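Local atomic coordinates of nucleoside-diphosphate-sugar pyrophosphorylase (Vibrio cholerae, PDB entry 4EVW), a protein that probably catalyses transfer of a nucleotidyl group from a nucleoside triphosphate to a sugar phosphate, yielding a nucleoside-diphosphate sugar and pyrophosphate. Residues K22-A27 and A60-E65; K66-Q69 and Q74-I77; E135-G140 and V229-V234; K148-H151 and V157-T160; L184-E189 and Y209-Q214. The protein carries 1 engineered substitution. All coordinates share one frame; numbering follows the deposited sequence.

Interactions 1, 2 and 3 come one after another along the chain, and 4 and 5 fall in series inside the loop that 3 closes. Interactions 1 and 2, centres about 11 Å apart, share helix 59-70: its first half meets the 3-10 turn at 22-24, its second half strand 75-80 of the main mixed sheet. Interaction 3 ties strand 132-138 of that sheet to the short strand 230-231. Interactions 4 and 5, about 15 Å apart between centres, touch where hairpin strand 157-161 runs against helix 208-214. The centres of interactions 1 and 4 lie about 36 Å apart on opposite sides of the chain's centre, so the set spans a single-chain alpha/beta domain.

Interaction 1. Residues K22-A27 and A60-E65; sequences KYMLEA and AVFVRE
A selenium atom lies above an aromatic ring here: SE of Met24, present as selenomethionine, stands 4.7 Å from the centroid of the Phe62 ring and 21° off its normal, a Met-aromatic contact at some distance. The closer approach belongs to the methylene before it. CG of Met24 sits 3.9 Å from that centroid, almost straight over the middle of the face, in a CH-pi contact. Since a chi1 of -67° turns CG away from the carbonyl carbon and the chain is extended from there on, the thioether runs along the phenylalanine side chain in the opposite sense, and CE reaches back to CB of Phe62 at 3.7 Å. Phe62 starts out toward the turn, its CG anti to the backbone N. This joins the 3-10 turn of residues 22-24 to helix 59-70, the helix of the beta-alpha-beta unit made with strands 49-54 and 75-80, and no hydrogen bond crosses between the segments. The turn contains the lysine of a Pro-Lys pair that fits the signature sequence of sugar nucleotidyltransferases, so this end of the turn is probably close to the nucleotide site. Tyr23 supplies the rest of the contact: its carbonyl O is 3.8 Å from CZ of Phe62, and its CD2 comes within 4.2 Å of CE2 of Phe62, which approaches the tyrosine ring at a slant. The phenol oxygen turns to Thr59 at the start of the same helix, hydrogen-bonding its OG1.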
# COMPACT_ATOMS: atom_id res chain seq x y z
N LYS A 22 -7.41 1.59 14.30
CA LYS A 22 -7.55 0.22 13.82
C LYS A 22 -6.30 -0.65 13.86
O LYS A 22 -6.39 -1.82 14.23
CB LYS A 22 -8.16 0.25 12.42
CG LYS A 22 -7.55 -0.68 11.40
CD LYS A 22 -8.12 -0.39 10.02
CE LYS A 22 -7.96 1.09 9.65
NZ LYS A 22 -6.53 1.52 9.62
N TYR A 23 -5.14 -0.10 13.52
CA TYR A 23 -3.93 -0.92 13.52
C TYR A 23 -3.47 -1.37 14.91
O TYR A 23 -2.61 -2.25 15.03
CB TYR A 23 -2.78 -0.20 12.79
CG TYR A 23 -2.61 1.26 13.13
CD1 TYR A 23 -3.08 2.25 12.27
CD2 TYR A 23 -1.97 1.64 14.30
CE1 TYR A 23 -2.92 3.60 12.58
CE2 TYR A 23 -1.80 2.99 14.63
CZ TYR A 23 -2.28 3.96 13.76
OH TYR A 23 -2.12 5.29 14.08
N MSE A 24 -4.06 -0.79 15.96
CA MSE A 24 -3.72 -1.18 17.33
C MSE A 24 -4.71 -2.20 17.88
O MSE A 24 -4.52 -2.71 18.99
CB MSE A 24 -3.67 0.04 18.25
CG MSE A 24 -2.54 1.00 17.95
SE MSE A 24 -2.40 2.41 19.29
CE MSE A 24 -0.97 3.45 18.49
N LEU A 25 -5.77 -2.48 17.13
CA LEU A 25 -6.75 -3.45 17.59
C LEU A 25 -6.09 -4.83 17.60
O LEU A 25 -5.17 -5.08 16.82
CB LEU A 25 -7.99 -3.44 16.68
CG LEU A 25 -8.72 -2.09 16.70
CD1 LEU A 25 -10.00 -2.19 15.90
CD2 LEU A 25 -9.02 -1.70 18.15
N GLU A 26 -6.55 -5.70 18.49
CA GLU A 26 -5.96 -7.03 18.62
C GLU A 26 -6.85 -8.15 18.09
O GLU A 26 -8.07 -8.05 18.07
CB GLU A 26 -5.60 -7.30 20.08
CG GLU A 26 -4.56 -6.33 20.64
CD GLU A 26 -4.26 -6.54 22.12
OE1 GLU A 26 -3.96 -7.69 22.51
OE2 GLU A 26 -4.33 -5.56 22.89
N ALA A 27 -6.21 -9.23 17.64
CA ALA A 27 -6.91 -10.39 17.13
C ALA A 27 -5.98 -11.59 17.17
O ALA A 27 -4.84 -11.52 16.70
CB ALA A 27 -7.39 -10.14 15.70
N ALA A 60 4.05 6.56 16.59
CA ALA A 60 5.46 6.38 16.28
C ALA A 60 6.11 5.43 17.28
O ALA A 60 6.87 4.53 16.90
CB ALA A 60 6.19 7.73 16.28
N VAL A 61 5.80 5.62 18.56
CA VAL A 61 6.35 4.76 19.60
C VAL A 61 5.83 3.33 19.45
O VAL A 61 6.60 2.37 19.55
CB VAL A 61 5.99 5.30 21.01
CG1 VAL A 61 6.29 4.25 22.07
CG2 VAL A 61 6.77 6.58 21.29
N PHE A 62 4.53 3.19 19.19
CA PHE A 62 3.92 1.88 18.99
C PHE A 62 4.61 1.11 17.85
O PHE A 62 5.00 -0.05 18.00
CB PHE A 62 2.42 2.05 18.69
CG PHE A 62 1.74 0.79 18.19
CD1 PHE A 62 1.22 -0.15 19.08
CD2 PHE A 62 1.60 0.56 16.82
CE1 PHE A 62 0.57 -1.29 18.62
CE2 PHE A 62 0.96 -0.58 16.35
CZ PHE A 62 0.44 -1.51 17.24
N VAL A 63 4.76 1.78 16.71
CA VAL A 63 5.39 1.16 15.54
C VAL A 63 6.85 0.79 15.81
O VAL A 63 7.29 -0.30 15.46
CB VAL A 63 5.33 2.09 14.31
CG1 VAL A 63 6.14 1.50 13.15
CG2 VAL A 63 3.88 2.28 13.90
N ARG A 64 7.59 1.70 16.43
CA ARG A 64 8.99 1.41 16.71
C ARG A 64 9.11 0.18 17.61
O ARG A 64 9.94 -0.70 17.37
CB ARG A 64 9.67 2.61 17.36
CG ARG A 64 11.16 2.40 17.54
CD ARG A 64 11.89 3.70 17.86
NE ARG A 64 11.96 4.61 16.71
CZ ARG A 64 12.82 4.50 15.70
NH1 ARG A 64 13.70 3.51 15.67
NH2 ARG A 64 12.81 5.39 14.72
N GLU A 65 8.27 0.11 18.65
CA GLU A 65 8.31 -1.03 19.56
C GLU A 65 7.93 -2.34 18.86
O GLU A 65 8.61 -3.36 19.02
CB GLU A 65 7.38 -0.80 20.76
CG GLU A 65 7.92 0.18 21.79
CD GLU A 65 6.99 0.35 22.98
OE1 GLU A 65 6.00 -0.40 23.08
OE2 GLU A 65 7.26 1.22 23.84

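Interaction 2. Residues K66-Q69 and Q74-I77; sequences KATQ and QFYI
Ala67 presses its methyl onto the face of the Phe75 ring, with CB 3.6 Å from the ring centroid and only 9° off the normal. That central seat makes it nearly equidistant from the ring carbons; among the nearest is CE2 of Phe75, 3.7 Å from CB of Ala67. The alanine has nothing beyond CB, and the aromatic plane comes up close to the helix backbone. The ring is brought there by a chi1 of 69°, which tucks it over its own main chain. One residue on, Thr68 meets the same ring at its rim: OG1 lies near the ring plane, 3.7 Å from CZ of Phe75. Both residues belong to the beta-alpha-beta unit of strand 49-54, helix 59-70 and strand 75-80, and the contact joins the last turn of the helix to the start of the strand that follows. Phe49 and Phe51 of the neighbouring parallel strand also touch the Phe75 side chain, and Phe51 reaches Ala67, which makes the aromatic ring a wedge between helix and sheet. The threonine hydroxyl is not left to the ring alone. At a chi1 of -60°, OG1 turns back along the helix and hydrogen-bonds to the carbonyl of Arg64 one turn earlier, while the arginine side chain itself packs on Phe75.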
# COMPACT_ATOMS: atom_id res chain seq x y z
N LYS A 66 6.85 -2.32 18.09
CA LYS A 66 6.40 -3.52 17.39
C LYS A 66 7.39 -3.97 16.32
O LYS A 66 7.67 -5.16 16.19
CB LYS A 66 5.02 -3.29 16.75
CG LYS A 66 3.90 -3.04 17.75
CD LYS A 66 3.63 -4.26 18.62
CE LYS A 66 2.59 -3.93 19.69
NZ LYS A 66 2.11 -5.13 20.42
N ALA A 67 7.92 -3.03 15.54
CA ALA A 67 8.88 -3.38 14.50
C ALA A 67 10.12 -4.02 15.10
O ALA A 67 10.65 -5.01 14.58
CB ALA A 67 9.28 -2.13 13.70
N THR A 68 10.60 -3.46 16.20
CA THR A 68 11.80 -3.98 16.87
C THR A 68 11.51 -5.39 17.35
O THR A 68 12.31 -6.32 17.18
CB THR A 68 12.15 -3.13 18.09
OG1 THR A 68 12.41 -1.79 17.67
CG2 THR A 68 13.38 -3.69 18.80
N GLN A 69 10.34 -5.54 17.95
CA GLN A 69 9.97 -6.83 18.46
C GLN A 69 9.81 -7.89 17.38
O GLN A 69 10.14 -9.05 17.61
CB GLN A 69 8.68 -6.66 19.23
CG GLN A 69 8.26 -7.88 19.95
CD GLN A 69 7.07 -7.60 20.80
OE1 GLN A 69 6.64 -6.45 20.91
NE2 GLN A 69 6.52 -8.63 21.40
N GLN A 74 16.03 -3.30 9.72
CA GLN A 74 16.22 -1.94 9.23
C GLN A 74 14.89 -1.30 8.93
O GLN A 74 14.16 -1.74 8.04
CB GLN A 74 17.10 -1.91 7.97
CG GLN A 74 18.59 -2.06 8.23
CD GLN A 74 19.14 -1.05 9.24
OE1 GLN A 74 18.92 0.16 9.12
NE2 GLN A 74 19.86 -1.55 10.24
N PHE A 75 14.54 -0.28 9.70
CA PHE A 75 13.29 0.40 9.44
C PHE A 75 13.37 1.86 9.79
O PHE A 75 14.21 2.29 10.60
CB PHE A 75 12.12 -0.30 10.16
CG PHE A 75 12.16 -0.18 11.66
CD1 PHE A 75 11.55 0.89 12.30
CD2 PHE A 75 12.78 -1.16 12.43
CE1 PHE A 75 11.56 0.99 13.70
CE2 PHE A 75 12.80 -1.07 13.83
CZ PHE A 75 12.19 0.01 14.46
N TYR A 76 12.50 2.63 9.15
CA TYR A 76 12.44 4.06 9.32
C TYR A 76 11.01 4.45 9.62
O TYR A 76 10.07 3.78 9.18
CB TYR A 76 12.90 4.75 8.04
CG TYR A 76 14.22 4.23 7.51
CD1 TYR A 76 15.43 4.69 8.04
CD2 TYR A 76 14.26 3.28 6.50
CE1 TYR A 76 16.65 4.20 7.56
CE2 TYR A 76 15.47 2.79 6.01
CZ TYR A 76 16.66 3.26 6.55
OH TYR A 76 17.86 2.77 6.06
N ILE A 77 10.85 5.53 10.36
CA ILE A 77 9.52 6.00 10.68
C ILE A 77 9.45 7.46 10.28
O ILE A 77 10.30 8.26 10.67
CB ILE A 77 9.22 5.86 12.19
CG1 ILE A 77 9.20 4.38 12.57
CG2 ILE A 77 7.88 6.52 12.51
CD1 ILE A 77 8.98 4.14 14.05

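Interaction 3. Residues E135-G140 and V229-V234; sequences EVFQGG and VIFCGV
Phe137 and Phe231 approach from opposite directions, CE1 of Phe137 lying 3.6 Å from CZ of Phe231. A second pair, CZ of Phe137 and CE2 of Phe231, is 3.8 Å apart. The ring planes are inclined by 48° and the centroids are 5.4 Å apart, so the pair is neither stacked nor T-shaped; CE1 of Phe137 comes in at the edge of the Phe231 ring. Phe137 swings toward its partner from strand 132-138 of the main sheet, a chi1 of 72° leaving CG flanked by main-chain atoms on both sides. Phe231 extends from strand 230-231, which pairs with strand 116-117. Val229 lies two residues before it, and its CG2 rests 3.6 Å above one face of the Phe231 ring, toward the rim. Trp144 adds a third aromatic group, edge-to-face with Phe137 and meeting Phe231 at an angle, and both phenylalanine side chains touch Arg226. Since no hydrogen bond links residues 135-140 to residues 229-234, cohesion between them rests on van der Waals contact and on the exclusion of water from the aromatic cluster with Trp144.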
# COMPACT_ATOMS: atom_id res chain seq x y z
N GLU A 135 -0.27 -6.14 -7.64
CA GLU A 135 -0.70 -7.47 -7.25
C GLU A 135 -2.22 -7.43 -7.34
O GLU A 135 -2.85 -6.48 -6.86
CB GLU A 135 -0.27 -7.76 -5.82
CG GLU A 135 -0.59 -9.15 -5.34
CD GLU A 135 -0.14 -9.35 -3.92
OE1 GLU A 135 -0.79 -8.78 -3.01
OE2 GLU A 135 0.87 -10.06 -3.71
N VAL A 136 -2.81 -8.43 -7.97
CA VAL A 136 -4.26 -8.45 -8.14
C VAL A 136 -4.89 -9.80 -7.82
O VAL A 136 -4.20 -10.82 -7.74
CB VAL A 136 -4.65 -8.08 -9.60
CG1 VAL A 136 -4.21 -6.65 -9.92
CG2 VAL A 136 -4.01 -9.06 -10.59
N PHE A 137 -6.20 -9.79 -7.60
CA PHE A 137 -6.95 -11.02 -7.35
C PHE A 137 -8.25 -10.90 -8.13
O PHE A 137 -8.65 -9.81 -8.56
CB PHE A 137 -7.23 -11.23 -5.85
CG PHE A 137 -8.26 -10.31 -5.28
CD1 PHE A 137 -7.94 -8.98 -5.00
CD2 PHE A 137 -9.54 -10.76 -5.01
CE1 PHE A 137 -8.89 -8.12 -4.46
CE2 PHE A 137 -10.50 -9.91 -4.47
CZ PHE A 137 -10.17 -8.59 -4.20
N GLN A 138 -8.91 -12.04 -8.33
CA GLN A 138 -10.17 -12.07 -9.07
C GLN A 138 -11.24 -11.65 -8.08
O GLN A 138 -11.73 -12.47 -7.30
CB GLN A 138 -10.42 -13.50 -9.56
CG GLN A 138 -11.27 -13.59 -10.81
CD GLN A 138 -10.48 -13.30 -12.08
OE1 GLN A 138 -9.63 -14.09 -12.50
NE2 GLN A 138 -10.76 -12.15 -12.69
N GLY A 139 -11.62 -10.37 -8.10
CA GLY A 139 -12.58 -9.88 -7.13
C GLY A 139 -14.01 -9.54 -7.51
O GLY A 139 -14.32 -9.24 -8.66
N GLY A 140 -14.87 -9.55 -6.50
CA GLY A 140 -16.27 -9.24 -6.71
C GLY A 140 -16.66 -7.81 -6.40
O GLY A 140 -16.12 -7.18 -5.49
N VAL A 229 -5.05 -13.65 0.34
CA VAL A 229 -5.21 -12.29 0.84
C VAL A 229 -6.39 -12.20 1.80
O VAL A 229 -7.46 -12.77 1.55
CB VAL A 229 -5.38 -11.27 -0.33
CG1 VAL A 229 -6.64 -11.57 -1.13
CG2 VAL A 229 -5.42 -9.84 0.23
N ILE A 230 -6.19 -11.51 2.91
CA ILE A 230 -7.25 -11.33 3.91
C ILE A 230 -7.41 -9.83 4.11
O ILE A 230 -6.44 -9.13 4.40
CB ILE A 230 -6.88 -11.98 5.25
CG1 ILE A 230 -6.75 -13.49 5.07
CG2 ILE A 230 -7.94 -11.64 6.31
CD1 ILE A 230 -5.92 -14.17 6.14
N PHE A 231 -8.62 -9.34 3.93
CA PHE A 231 -8.89 -7.92 4.11
C PHE A 231 -9.49 -7.69 5.48
O PHE A 231 -10.38 -8.42 5.91
CB PHE A 231 -9.83 -7.41 3.02
CG PHE A 231 -9.28 -7.54 1.64
CD1 PHE A 231 -8.22 -6.74 1.22
CD2 PHE A 231 -9.80 -8.47 0.75
CE1 PHE A 231 -7.69 -6.86 -0.06
CE2 PHE A 231 -9.29 -8.60 -0.54
CZ PHE A 231 -8.23 -7.79 -0.94
N CYS A 232 -9.00 -6.66 6.16
CA CYS A 232 -9.47 -6.33 7.50
C CYS A 232 -9.49 -4.81 7.60
O CYS A 232 -8.92 -4.23 8.53
CB CYS A 232 -8.49 -6.92 8.52
SG CYS A 232 -9.16 -7.18 10.16
N GLY A 233 -10.15 -4.17 6.64
CA GLY A 233 -10.20 -2.72 6.60
C GLY A 233 -11.46 -2.02 7.07
O GLY A 233 -11.48 -0.79 7.18
N VAL A 234 -12.53 -2.77 7.30
CA VAL A 234 -13.78 -2.20 7.79
C VAL A 234 -14.19 -3.02 9.01
O VAL A 234 -13.78 -4.18 9.15
CB VAL A 234 -14.90 -2.21 6.71
CG1 VAL A 234 -14.46 -1.38 5.51
CG2 VAL A 234 -15.21 -3.63 6.29

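Interaction 4. Residues K148-H151 and V157-T160; sequences KPEH and VIQT
Lys148 and Ile158 are brought into contact by contrasting torsions: the lysine sets CG anti to the backbone N (chi1 -177°) and stays extended to its end, whereas the isoleucine, at a chi1 of 57°, turns CG2 rather than CG1 away from its carbonyl carbon. The two side chains pass at a slant, with CD1 of Ile158 3.9 Å from CE of Lys148. CD1 of Ile158 also lies 3.7 Å from the carbonyl O of Pro149, and the CG2 branch meets CG of Glu150 at 3.9 Å where those side chains cross at about a right angle. One isoleucine thus touches three consecutive residues. These are the strands of a beta hairpin, 146-149 with 157-161, joined here by two nearly straight backbone bonds: Lys148 N to Gln159 O at 2.7 Å, and Ile158 N to Lys148 O at 2.9 Å. The bond pattern, together with a psi of -13° at Ile158, has the features of a classic beta bulge, Ile158 and Gln159 lying opposite Lys148 and both setting their side chains against it. Beyond it, Pro149 and Val157 form a non-hydrogen-bonded pair, and CA of Val157 makes a CA-H...O contact of 3.4 Å with Lys148 O. CB of Lys148 rests 3.5 Å from Gln159 O. Both the lysine and glutamine side chains touch Ile166, while Val157 packs toward Ile213 and Tyr221 in the protein body. Glu150 is further tied to Lys156 by backbone bonding near the turn of this largely surface-lying hairpin.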
# COMPACT_ATOMS: atom_id res chain seq x y z
N LYS A 148 -6.29 -3.17 -15.89
CA LYS A 148 -6.78 -3.72 -17.15
C LYS A 148 -5.65 -4.41 -17.92
O LYS A 148 -4.61 -3.81 -18.20
CB LYS A 148 -7.39 -2.61 -18.01
CG LYS A 148 -8.01 -3.08 -19.32
CD LYS A 148 -8.59 -1.90 -20.09
CE LYS A 148 -9.20 -2.33 -21.43
NZ LYS A 148 -9.56 -1.16 -22.27
N PRO A 149 -5.84 -5.69 -18.27
CA PRO A 149 -4.83 -6.46 -19.01
C PRO A 149 -4.81 -6.13 -20.50
O PRO A 149 -5.80 -5.65 -21.05
CB PRO A 149 -5.24 -7.90 -18.73
CG PRO A 149 -6.74 -7.81 -18.71
CD PRO A 149 -7.00 -6.53 -17.91
N GLU A 150 -3.66 -6.38 -21.13
CA GLU A 150 -3.49 -6.14 -22.56
C GLU A 150 -4.23 -7.24 -23.33
O GLU A 150 -5.08 -6.97 -24.16
CB GLU A 150 -2.00 -6.13 -22.92
CG GLU A 150 -1.67 -5.52 -24.26
CD GLU A 150 -0.17 -5.50 -24.52
OE1 GLU A 150 0.33 -4.48 -25.03
OE2 GLU A 150 0.50 -6.51 -24.22
N HIS A 151 -3.87 -8.50 -23.04
CA HIS A 151 -4.53 -9.66 -23.65
C HIS A 151 -4.11 -10.95 -22.95
O HIS A 151 -3.15 -10.96 -22.18
CB HIS A 151 -4.27 -9.75 -25.17
CG HIS A 151 -2.82 -9.73 -25.56
ND1 HIS A 151 -1.94 -10.74 -25.24
CD2 HIS A 151 -2.10 -8.82 -26.26
CE1 HIS A 151 -0.75 -10.46 -25.73
NE2 HIS A 151 -0.82 -9.30 -26.35
N VAL A 157 -0.04 -4.48 -18.12
CA VAL A 157 -1.20 -3.67 -17.73
C VAL A 157 -1.24 -2.43 -18.62
O VAL A 157 -0.23 -1.74 -18.79
CB VAL A 157 -1.12 -3.24 -16.25
CG1 VAL A 157 -2.28 -2.31 -15.90
CG2 VAL A 157 -1.16 -4.47 -15.35
N ILE A 158 -2.41 -2.13 -19.18
CA ILE A 158 -2.52 -0.97 -20.06
C ILE A 158 -3.27 0.19 -19.42
O ILE A 158 -3.24 1.29 -19.93
CB ILE A 158 -3.24 -1.33 -21.39
CG1 ILE A 158 -4.62 -1.93 -21.10
CG2 ILE A 158 -2.38 -2.28 -22.20
CD1 ILE A 158 -5.44 -2.22 -22.35
N GLN A 159 -3.94 -0.07 -18.30
CA GLN A 159 -4.70 0.98 -17.63
C GLN A 159 -5.13 0.57 -16.23
O GLN A 159 -5.31 -0.62 -15.95
CB GLN A 159 -5.96 1.30 -18.46
CG GLN A 159 -6.84 2.43 -17.95
CD GLN A 159 -8.13 2.56 -18.75
OE1 GLN A 159 -8.26 2.01 -19.84
NE2 GLN A 159 -9.09 3.31 -18.21
N THR A 160 -5.26 1.54 -15.33
CA THR A 160 -5.75 1.28 -13.99
C THR A 160 -6.83 2.32 -13.71
O THR A 160 -6.84 3.39 -14.33
CB THR A 160 -4.66 1.42 -12.89
OG1 THR A 160 -4.14 2.76 -12.89
CG2 THR A 160 -3.53 0.43 -13.11
O HOH W 1 -7.16 1.17 -21.84

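Interaction 5. Residues L184-E189 and Y209-Q214; sequences LEAYRE and YNELIQ. Engineered in segment 209-214: Glu211 (natural residue Leu).
Two helices of the alpha/beta domain, 180-191 and 208-214, pack across each other where Ala186 faces Glu211 and Leu212. Their segment axes approach to 8.6 Å, with their directions 105° apart, close to perpendicular. The alanine is the small residue at the crossing: CB of Ala186 touches CD2 of Leu212 at 3.7 Å and CB of Glu211 at 3.9 Å. Glu211 is an engineered residue, leucine in the natural sequence. A chi1 of -59° carries its CG to within 3.6 Å of the Ala186 carbonyl O, and a second bend, at chi2 (-70°), sends the carboxylate along the neighbouring helix, with OE1 of Glu211 3.5 Å from CB of Glu189. A magnesium ion is bound about 4 Å from the Glu211 side chain. Helix 208-214 is itself backed by hairpin strand 157-161, where Asn210 meets Gln159 and Ile213 meets Val157; the helix is thus held between that strand and helix 180-191, while Leu212 also touches Phe177 of the sheet. Glu189 adds a second carboxylate, whose OE1 is 4.6 Å from OE1 of Glu211; the nearby cation would probably ease the repulsion between these like charges. Along helix 180-191, in one of its two modelled conformers, Arg188 grips Glu185 side-on, NE and NH2 both donating to OE1 of Glu185 in a salt bridge with NH2 at 2.8 Å, a grip left doubtful by the second conformer. The side chains of Glu185 and Glu189 both touch Lys215.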
# COMPACT_ATOMS: atom_id res chain seq x y z
N LEU A 184 7.80 8.96 -7.71
CA LEU A 184 7.73 10.40 -7.46
C LEU A 184 7.40 11.21 -8.71
O LEU A 184 6.69 12.21 -8.65
CB LEU A 184 9.03 10.89 -6.81
CG LEU A 184 9.26 10.34 -5.39
CD1 LEU A 184 10.62 10.79 -4.88
CD2 LEU A 184 8.16 10.80 -4.45
N GLU A 185 7.91 10.77 -9.85
CA GLU A 185 7.63 11.47 -11.11
C GLU A 185 6.16 11.27 -11.49
O GLU A 185 5.50 12.21 -11.94
CB GLU A 185 8.53 10.94 -12.21
CG GLU A 185 8.36 11.65 -13.54
CD GLU A 185 8.72 13.13 -13.48
OE1 GLU A 185 9.37 13.56 -12.50
OE2 GLU A 185 8.35 13.86 -14.42
N ALA A 186 5.64 10.06 -11.31
CA ALA A 186 4.23 9.81 -11.63
C ALA A 186 3.35 10.66 -10.72
O ALA A 186 2.33 11.20 -11.14
CB ALA A 186 3.91 8.34 -11.46
N TYR A 187 3.74 10.76 -9.45
CA TYR A 187 3.00 11.55 -8.48
C TYR A 187 2.97 13.01 -8.90
O TYR A 187 1.93 13.66 -8.87
CB TYR A 187 3.64 11.46 -7.10
CG TYR A 187 2.86 12.23 -6.06
CD1 TYR A 187 1.74 11.67 -5.44
CD2 TYR A 187 3.22 13.53 -5.71
CE1 TYR A 187 1.00 12.38 -4.50
CE2 TYR A 187 2.49 14.25 -4.77
CZ TYR A 187 1.39 13.67 -4.16
OH TYR A 187 0.68 14.36 -3.21
N ARG A 188 4.11 13.52 -9.28
CA ARG A 188 4.22 14.92 -9.69
C ARG A 188 3.34 15.18 -10.87
O ARG A 188 2.65 16.13 -10.89
CB ARG A 188 5.65 15.27 -10.06
CG ARG A 188 6.53 15.45 -8.88
CD ARG A 188 7.80 16.14 -9.30
NE ARG A 188 8.73 15.20 -9.92
CZ ARG A 188 9.59 14.45 -9.24
NH1 ARG A 188 9.63 14.53 -7.92
NH2 ARG A 188 10.39 13.62 -9.89
N GLU A 189 3.36 14.33 -11.85
CA GLU A 189 2.53 14.49 -13.03
C GLU A 189 1.05 14.42 -12.65
O GLU A 189 0.25 15.24 -13.08
CB GLU A 189 2.85 13.40 -14.05
CG GLU A 189 4.22 13.56 -14.69
CD GLU A 189 4.26 14.71 -15.69
OE1 GLU A 189 3.18 15.21 -16.07
OE2 GLU A 189 5.37 15.10 -16.10
N TYR A 209 -0.13 4.61 -11.89
CA TYR A 209 0.43 3.76 -12.93
C TYR A 209 0.08 4.24 -14.34
O TYR A 209 0.83 3.99 -15.28
CB TYR A 209 -0.02 2.31 -12.72
CG TYR A 209 0.72 1.63 -11.60
CD1 TYR A 209 2.00 1.10 -11.79
CD2 TYR A 209 0.13 1.50 -10.34
CE1 TYR A 209 2.67 0.46 -10.76
CE2 TYR A 209 0.80 0.86 -9.29
CZ TYR A 209 2.06 0.34 -9.51
OH TYR A 209 2.70 -0.32 -8.49
N ASN A 210 -1.03 4.95 -14.49
CA ASN A 210 -1.39 5.45 -15.81
C ASN A 210 -0.35 6.44 -16.33
O ASN A 210 -0.09 6.49 -17.53
CB ASN A 210 -2.78 6.10 -15.79
CG ASN A 210 -3.88 5.08 -15.59
OD1 ASN A 210 -3.88 4.03 -16.22
ND2 ASN A 210 -4.81 5.38 -14.70
N GLU A 211 0.25 7.20 -15.42
CA GLU A 211 1.28 8.16 -15.81
C GLU A 211 2.51 7.38 -16.30
O GLU A 211 3.15 7.76 -17.29
CB GLU A 211 1.67 9.05 -14.62
CG GLU A 211 0.53 9.87 -14.01
CD GLU A 211 0.03 10.99 -14.91
OE1 GLU A 211 0.71 11.29 -15.92
OE2 GLU A 211 -1.03 11.58 -14.62
N LEU A 212 2.83 6.29 -15.62
CA LEU A 212 3.99 5.47 -15.99
C LEU A 212 3.74 4.72 -17.30
O LEU A 212 4.63 4.62 -18.15
CB LEU A 212 4.33 4.49 -14.87
CG LEU A 212 4.71 5.12 -13.53
CD1 LEU A 212 5.17 4.04 -12.56
CD2 LEU A 212 5.83 6.14 -13.74
N ILE A 213 2.54 4.18 -17.46
CA ILE A 213 2.19 3.45 -18.67
C ILE A 213 2.23 4.40 -19.88
O ILE A 213 2.72 4.03 -20.94
CB ILE A 213 0.79 2.81 -18.53
CG1 ILE A 213 0.84 1.70 -17.48
CG2 ILE A 213 0.31 2.25 -19.88
CD1 ILE A 213 -0.51 1.15 -17.08
N GLN A 214 1.73 5.61 -19.71
CA GLN A 214 1.74 6.58 -20.80
C GLN A 214 3.17 6.91 -21.23
O GLN A 214 3.43 7.14 -22.41
CB GLN A 214 1.01 7.86 -20.40
CG GLN A 214 -0.49 7.77 -20.55
CD GLN A 214 -1.20 8.92 -19.89
OE1 GLN A 214 -0.71 10.05 -19.89
NE2 GLN A 214 -2.38 8.66 -19.33